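PDB 3M1R: formimidoylglutamase from Bacillus subtilis, which hydrolyses N-formimidoyl-L-glutamate to L-glutamate and formamide, a manganese-dependent step of histidine degradation. Local coordinates for residues E269-P281 with H307-F321. Residues are numbered along the deposited sequence; the frame is centred on the assembly and turned at random.
Sequences ELLEAVKYIAQQP and HVLLHALKGMKLSPF. With PEG (di(hydroxyethyl)ether), chain B.
L271 sets its CB over one face of the H311 imidazole, 3.8 Å from the ring centroid and almost along the ring normal, a CH-pi contact; polar partners come in at the ring's edge. With chi1 at -62°, L271 CG stands anti to its carbonyl carbon, and the branches divide: CD1 reaches the NE2 side of the ring, while CD2 presses on the backbone between H307 and V308. At the other ring nitrogen, K275 NZ comes in the ring plane to 2.9 Å from H311 ND1. The lysine chain gets there by bending at chi3 (45°) and chi4, and its ammonium is also salt-bridged to E272 OE2 through a weak hydrogen bond. K314, fully extended, runs past it with CE 3.4 Å from K275 CD; its NZ forms salt bridges with E77 and with E193 of the second subunit, whose F194 meets the H311 ring edge-to-face. Replacing H311 by an alanine is likely to strip L271 CB of the ring face it packs on, open a gap beside F194 of the second subunit, and leave the K275 ammonium with one neighbour fewer. On the inner side V274 CG1 packs on A312 CB, and both side chains touch I286 of strand 283-289. G315 lets the backbones come close, its CA 4.5 Å from K275 CA, where a CB would collide with A278 CB and K275 O. Past the helices, P281 CG sits 3.4 Å from the F321 ring centroid, over one face. With axes 7.2 Å apart and crossing at -30°, this is a close-packed pair of near-parallel helices flanking the parallel sheet of the arginase alpha/beta fold, its outer side at a subunit interface.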
loop_
_atom_site.group_PDB
_atom_site.type_symbol
_atom_site.label_atom_id
_atom_site.label_comp_id
_atom_site.label_asym_id
_atom_site.label_seq_id
_atom_site.Cartn_x
_atom_site.Cartn_y
_atom_site.Cartn_z
ATOM N N GLU D 269 -2.633 28.614 -3.554
ATOM C CA GLU D 269 -3.779 29.486 -3.794
ATOM C C GLU D 269 -4.697 29.556 -2.568
ATOM O O GLU D 269 -5.127 30.628 -2.169
ATOM C CB GLU D 269 -4.602 28.904 -4.925
ATOM C CG GLU D 269 -4.803 29.780 -6.105
ATOM C CD GLU D 269 -5.661 29.088 -7.146
ATOM O OE1 GLU D 269 -5.580 27.835 -7.262
ATOM O OE2 GLU D 269 -6.434 29.793 -7.826
ATOM N N LEU D 270 -5.016 28.403 -1.988
ATOM C CA LEU D 270 -5.863 28.365 -0.798
ATOM C C LEU D 270 -5.165 29.046 0.375
ATOM O O LEU D 270 -5.773 29.855 1.090
ATOM C CB LEU D 270 -6.241 26.916 -0.434
ATOM C CG LEU D 270 -7.129 26.631 0.792
ATOM C CD1 LEU D 270 -8.452 27.393 0.713
ATOM C CD2 LEU D 270 -7.385 25.093 0.993
ATOM N N LEU D 271 -3.888 28.723 0.582
ATOM C CA LEU D 271 -3.183 29.251 1.749
ATOM C C LEU D 271 -3.202 30.784 1.706
ATOM O O LEU D 271 -3.435 31.437 2.722
ATOM C CB LEU D 271 -1.751 28.717 1.829
ATOM C CG LEU D 271 -1.577 27.196 1.982
ATOM C CD1 LEU D 271 -0.094 26.816 1.937
ATOM C CD2 LEU D 271 -2.188 26.713 3.277
ATOM N N GLU D 272 -2.982 31.349 0.524
ATOM C CA GLU D 272 -2.917 32.801 0.379
ATOM C C GLU D 272 -4.273 33.408 0.705
ATOM O O GLU D 272 -4.358 34.428 1.373
ATOM C CB GLU D 272 -2.477 33.177 -1.040
ATOM C CG GLU D 272 -1.755 34.508 -1.149
ATOM C CD GLU D 272 -0.484 34.564 -0.307
ATOM O OE1 GLU D 272 -0.064 35.681 0.061
ATOM O OE2 GLU D 272 0.094 33.498 -0.003
ATOM N N ALA D 273 -5.337 32.752 0.252
ATOM C CA ALA D 273 -6.701 33.250 0.457
ATOM C C ALA D 273 -7.094 33.225 1.930
ATOM O O ALA D 273 -7.626 34.197 2.460
ATOM C CB ALA D 273 -7.705 32.443 -0.384
ATOM N N VAL D 274 -6.838 32.101 2.588
ATOM C CA VAL D 274 -7.009 32.008 4.030
ATOM C C VAL D 274 -6.215 33.105 4.797
ATOM O O VAL D 274 -6.747 33.727 5.725
ATOM C CB VAL D 274 -6.617 30.609 4.529
ATOM C CG1 VAL D 274 -6.630 30.560 6.043
ATOM C CG2 VAL D 274 -7.567 29.570 3.939
ATOM N N LYS D 275 -4.955 33.342 4.428
ATOM C CA LYS D 275 -4.185 34.383 5.118
ATOM C C LYS D 275 -4.835 35.769 4.930
ATOM O O LYS D 275 -4.986 36.523 5.878
ATOM C CB LYS D 275 -2.706 34.403 4.704
ATOM C CG LYS D 275 -1.991 35.684 5.195
ATOM C CD LYS D 275 -0.488 35.731 4.900
ATOM C CE LYS D 275 -0.130 35.297 3.468
ATOM N NZ LYS D 275 0.129 33.805 3.328
ATOM N N TYR D 276 -5.237 36.080 3.704
ATOM C CA TYR D 276 -5.985 37.293 3.427
ATOM C C TYR D 276 -7.216 37.453 4.324
ATOM O O TYR D 276 -7.326 38.434 5.062
ATOM C CB TYR D 276 -6.400 37.351 1.954
ATOM C CG TYR D 276 -7.079 38.651 1.587
ATOM C CD1 TYR D 276 -6.368 39.841 1.556
ATOM C CD2 TYR D 276 -8.428 38.690 1.280
ATOM C CE1 TYR D 276 -6.987 41.044 1.231
ATOM C CE2 TYR D 276 -9.055 39.884 0.956
ATOM C CZ TYR D 276 -8.329 41.055 0.931
ATOM O OH TYR D 276 -8.950 42.236 0.602
ATOM N N ILE D 277 -8.153 36.509 4.249
ATOM C CA ILE D 277 -9.378 36.593 5.045
ATOM C C ILE D 277 -9.087 36.697 6.547
ATOM O O ILE D 277 -9.745 37.448 7.273
ATOM C CB ILE D 277 -10.287 35.380 4.797
ATOM C CG1 ILE D 277 -10.874 35.441 3.384
ATOM C CG2 ILE D 277 -11.385 35.326 5.842
ATOM C CD1 ILE D 277 -11.367 34.100 2.860
ATOM N N ALA D 278 -8.086 35.952 7.004
ATOM C CA ALA D 278 -7.744 35.905 8.417
ATOM C C ALA D 278 -7.325 37.264 8.990
ATOM O O ALA D 278 -7.367 37.466 10.207
ATOM C CB ALA D 278 -6.655 34.873 8.654
ATOM N N GLN D 279 -6.919 38.188 8.117
ATOM C CA GLN D 279 -6.495 39.530 8.534
ATOM C C GLN D 279 -7.662 40.487 8.713
ATOM O O GLN D 279 -7.513 41.557 9.303
ATOM C CB GLN D 279 -5.558 40.140 7.498
ATOM C CG GLN D 279 -4.227 39.452 7.399
ATOM C CD GLN D 279 -3.342 40.089 6.358
ATOM O OE1 GLN D 279 -3.564 39.928 5.162
ATOM N NE2 GLN D 279 -2.336 40.831 6.808
ATOM N N GLN D 280 -8.811 40.105 8.174
ATOM C CA GLN D 280 -9.980 40.961 8.148
ATOM C C GLN D 280 -10.565 41.090 9.553
ATOM O O GLN D 280 -10.234 40.304 10.439
ATOM C CB GLN D 280 -11.001 40.415 7.135
ATOM C CG GLN D 280 -11.255 41.349 5.947
ATOM C CD GLN D 280 -10.026 41.586 5.081
ATOM O OE1 GLN D 280 -9.989 42.521 4.288
ATOM N NE2 GLN D 280 -9.022 40.739 5.228
ATOM N N PRO D 281 -11.416 42.101 9.773
ATOM C CA PRO D 281 -11.947 42.327 11.124
ATOM C C PRO D 281 -13.006 41.301 11.545
ATOM O O PRO D 281 -13.825 40.888 10.741
ATOM C CB PRO D 281 -12.583 43.734 11.036
ATOM C CG PRO D 281 -12.091 44.327 9.747
ATOM C CD PRO D 281 -11.799 43.169 8.836
ATOM N N HIS D 307 -0.980 23.534 7.195
ATOM C CA HIS D 307 -0.526 24.796 6.624
ATOM C C HIS D 307 -1.645 25.828 6.511
ATOM O O HIS D 307 -1.401 27.024 6.623
ATOM C CB HIS D 307 0.192 24.582 5.293
ATOM C CG HIS D 307 1.644 24.259 5.452
ATOM N ND1 HIS D 307 2.095 23.073 5.999
ATOM C CD2 HIS D 307 2.756 24.968 5.141
ATOM C CE1 HIS D 307 3.414 23.070 6.022
ATOM N NE2 HIS D 307 3.837 24.206 5.503
ATOM N N VAL D 308 -2.875 25.367 6.292
ATOM C CA VAL D 308 -4.016 26.269 6.369
ATOM C C VAL D 308 -4.089 26.901 7.768
ATOM O O VAL D 308 -4.427 28.070 7.914
ATOM C CB VAL D 308 -5.346 25.549 6.070
ATOM C CG1 VAL D 308 -6.507 26.468 6.324
ATOM C CG2 VAL D 308 -5.370 25.002 4.637
ATOM N N LEU D 309 -3.797 26.108 8.793
ATOM C CA LEU D 309 -3.794 26.586 10.169
ATOM C C LEU D 309 -2.687 27.629 10.375
ATOM O O LEU D 309 -2.933 28.715 10.901
ATOM C CB LEU D 309 -3.606 25.416 11.138
ATOM C CG LEU D 309 -4.868 24.914 11.850
ATOM C CD1 LEU D 309 -6.131 25.460 11.197
ATOM C CD2 LEU D 309 -4.899 23.385 11.955
ATOM N N LEU D 310 -1.479 27.291 9.942
ATOM C CA LEU D 310 -0.352 28.209 10.003
ATOM C C LEU D 310 -0.644 29.535 9.306
ATOM O O LEU D 310 -0.343 30.575 9.859
ATOM C CB LEU D 310 0.914 27.561 9.444
ATOM C CG LEU D 310 1.423 26.415 10.328
ATOM C CD1 LEU D 310 2.514 25.615 9.636
ATOM C CD2 LEU D 310 1.933 26.957 11.657
ATOM N N HIS D 311 -1.259 29.498 8.121
ATOM C CA HIS D 311 -1.505 30.716 7.361
ATOM C C HIS D 311 -2.662 31.535 7.925
ATOM O O HIS D 311 -2.667 32.748 7.837
ATOM C CB HIS D 311 -1.691 30.430 5.869
ATOM C CG HIS D 311 -0.412 30.132 5.150
ATOM N ND1 HIS D 311 0.217 31.048 4.331
ATOM C CD2 HIS D 311 0.364 29.018 5.129
ATOM C CE1 HIS D 311 1.326 30.517 3.843
ATOM N NE2 HIS D 311 1.432 29.283 4.305
ATOM N N ALA D 312 -3.627 30.873 8.535
ATOM C CA ALA D 312 -4.665 31.592 9.243
ATOM C C ALA D 312 -4.077 32.294 10.461
ATOM O O ALA D 312 -4.375 33.457 10.717
ATOM C CB ALA D 312 -5.806 30.649 9.654
ATOM N N LEU D 313 -3.255 31.582 11.222
ATOM C CA LEU D 313 -2.606 32.165 12.398
ATOM C C LEU D 313 -1.780 33.365 11.965
ATOM O O LEU D 313 -1.792 34.411 12.607
ATOM C CB LEU D 313 -1.679 31.150 13.048
ATOM C CG LEU D 313 -1.955 30.444 14.380
ATOM C CD1 LEU D 313 -3.262 30.802 15.065
ATOM C CD2 LEU D 313 -1.818 28.949 14.176
ATOM N N LYS D 314 -1.067 33.196 10.861
ATOM C CA LYS D 314 -0.253 34.253 10.289
ATOM C C LYS D 314 -1.118 35.485 10.025
ATOM O O LYS D 314 -0.746 36.603 10.382
ATOM C CB LYS D 314 0.372 33.759 8.985
ATOM C CG LYS D 314 1.342 34.728 8.330
ATOM C CD LYS D 314 1.921 34.099 7.072
ATOM C CE LYS D 314 2.584 35.128 6.183
ATOM N NZ LYS D 314 3.062 34.525 4.917
ATOM N N GLY D 315 -2.272 35.267 9.397
ATOM C CA GLY D 315 -3.183 36.348 9.067
ATOM C C GLY D 315 -3.677 37.029 10.320
ATOM O O GLY D 315 -3.745 38.251 10.376
HETATM N N MSE D 316 -4.005 36.246 11.340
HETATM C CA MSE D 316 -4.449 36.835 12.598
HETATM C C MSE D 316 -3.344 37.673 13.258
HETATM O O MSE D 316 -3.605 38.781 13.729
HETATM C CB MSE D 316 -4.986 35.767 13.551
HETATM C CG MSE D 316 -6.205 35.022 12.992
HETATM SE SE MSE D 316 -6.641 33.432 14.015
HETATM C CE MSE D 316 -7.440 34.331 15.554
ATOM N N LYS D 317 -2.117 37.154 13.273
ATOM C CA LYS D 317 -0.990 37.880 13.848
ATOM C C LYS D 317 -0.753 39.198 13.106
ATOM O O LYS D 317 -0.293 40.173 13.680
ATOM C CB LYS D 317 0.285 37.019 13.859
ATOM C CG LYS D 317 1.509 37.722 14.446
ATOM C CD LYS D 317 2.164 36.948 15.590
ATOM C CE LYS D 317 3.247 37.802 16.273
ATOM N NZ LYS D 317 4.109 37.060 17.250
ATOM N N LEU D 318 -1.103 39.210 11.831
ATOM C CA LEU D 318 -0.859 40.339 10.952
ATOM C C LEU D 318 -1.958 41.397 11.032
ATOM O O LEU D 318 -1.731 42.556 10.689
ATOM C CB LEU D 318 -0.788 39.824 9.518
ATOM C CG LEU D 318 0.312 40.366 8.615
ATOM C CD1 LEU D 318 1.419 41.033 9.430
ATOM C CD2 LEU D 318 0.862 39.235 7.755
ATOM N N SER D 319 -3.152 40.999 11.460
ATOM C CA SER D 319 -4.301 41.894 11.404
ATOM C C SER D 319 -4.214 43.010 12.442
ATOM O O SER D 319 -3.781 42.778 13.565
ATOM C CB SER D 319 -5.609 41.121 11.569
ATOM O OG SER D 319 -6.245 41.409 12.799
ATOM N N PRO D 320 -4.640 44.222 12.054
ATOM C CA PRO D 320 -4.693 45.434 12.888
ATOM C C PRO D 320 -5.754 45.354 13.979
ATOM O O PRO D 320 -5.716 46.135 14.926
ATOM C CB PRO D 320 -5.108 46.531 11.898
ATOM C CG PRO D 320 -4.883 45.967 10.538
ATOM C CD PRO D 320 -5.051 44.486 10.665
ATOM N N PHE D 321 -6.686 44.413 13.842
ATOM C CA PHE D 321 -7.915 44.422 14.628
ATOM C C PHE D 321 -7.857 43.587 15.901
ATOM O O PHE D 321 -8.275 44.053 16.968
ATOM C CB PHE D 321 -9.080 43.976 13.751
ATOM C CG PHE D 321 -9.154 44.705 12.442
ATOM C CD1 PHE D 321 -8.720 44.104 11.277
ATOM C CD2 PHE D 321 -9.650 46.003 12.378
ATOM C CE1 PHE D 321 -8.783 44.769 10.059
ATOM C CE2 PHE D 321 -9.712 46.682 11.166
ATOM C CZ PHE D 321 -9.281 46.059 10.002
HETATM C C1 PEG B . 3.837 26.648 2.651
HETATM O O1 PEG B . 3.336 27.241 3.827
HETATM C C2 PEG B . 4.289 27.726 1.643
HETATM O O2 PEG B . 3.252 28.654 1.417
HETATM C C3 PEG B . 3.151 29.269 0.151
HETATM C C4 PEG B . 1.732 29.816 -0.062
HETATM O O4 PEG B . 1.675 31.160 0.342
#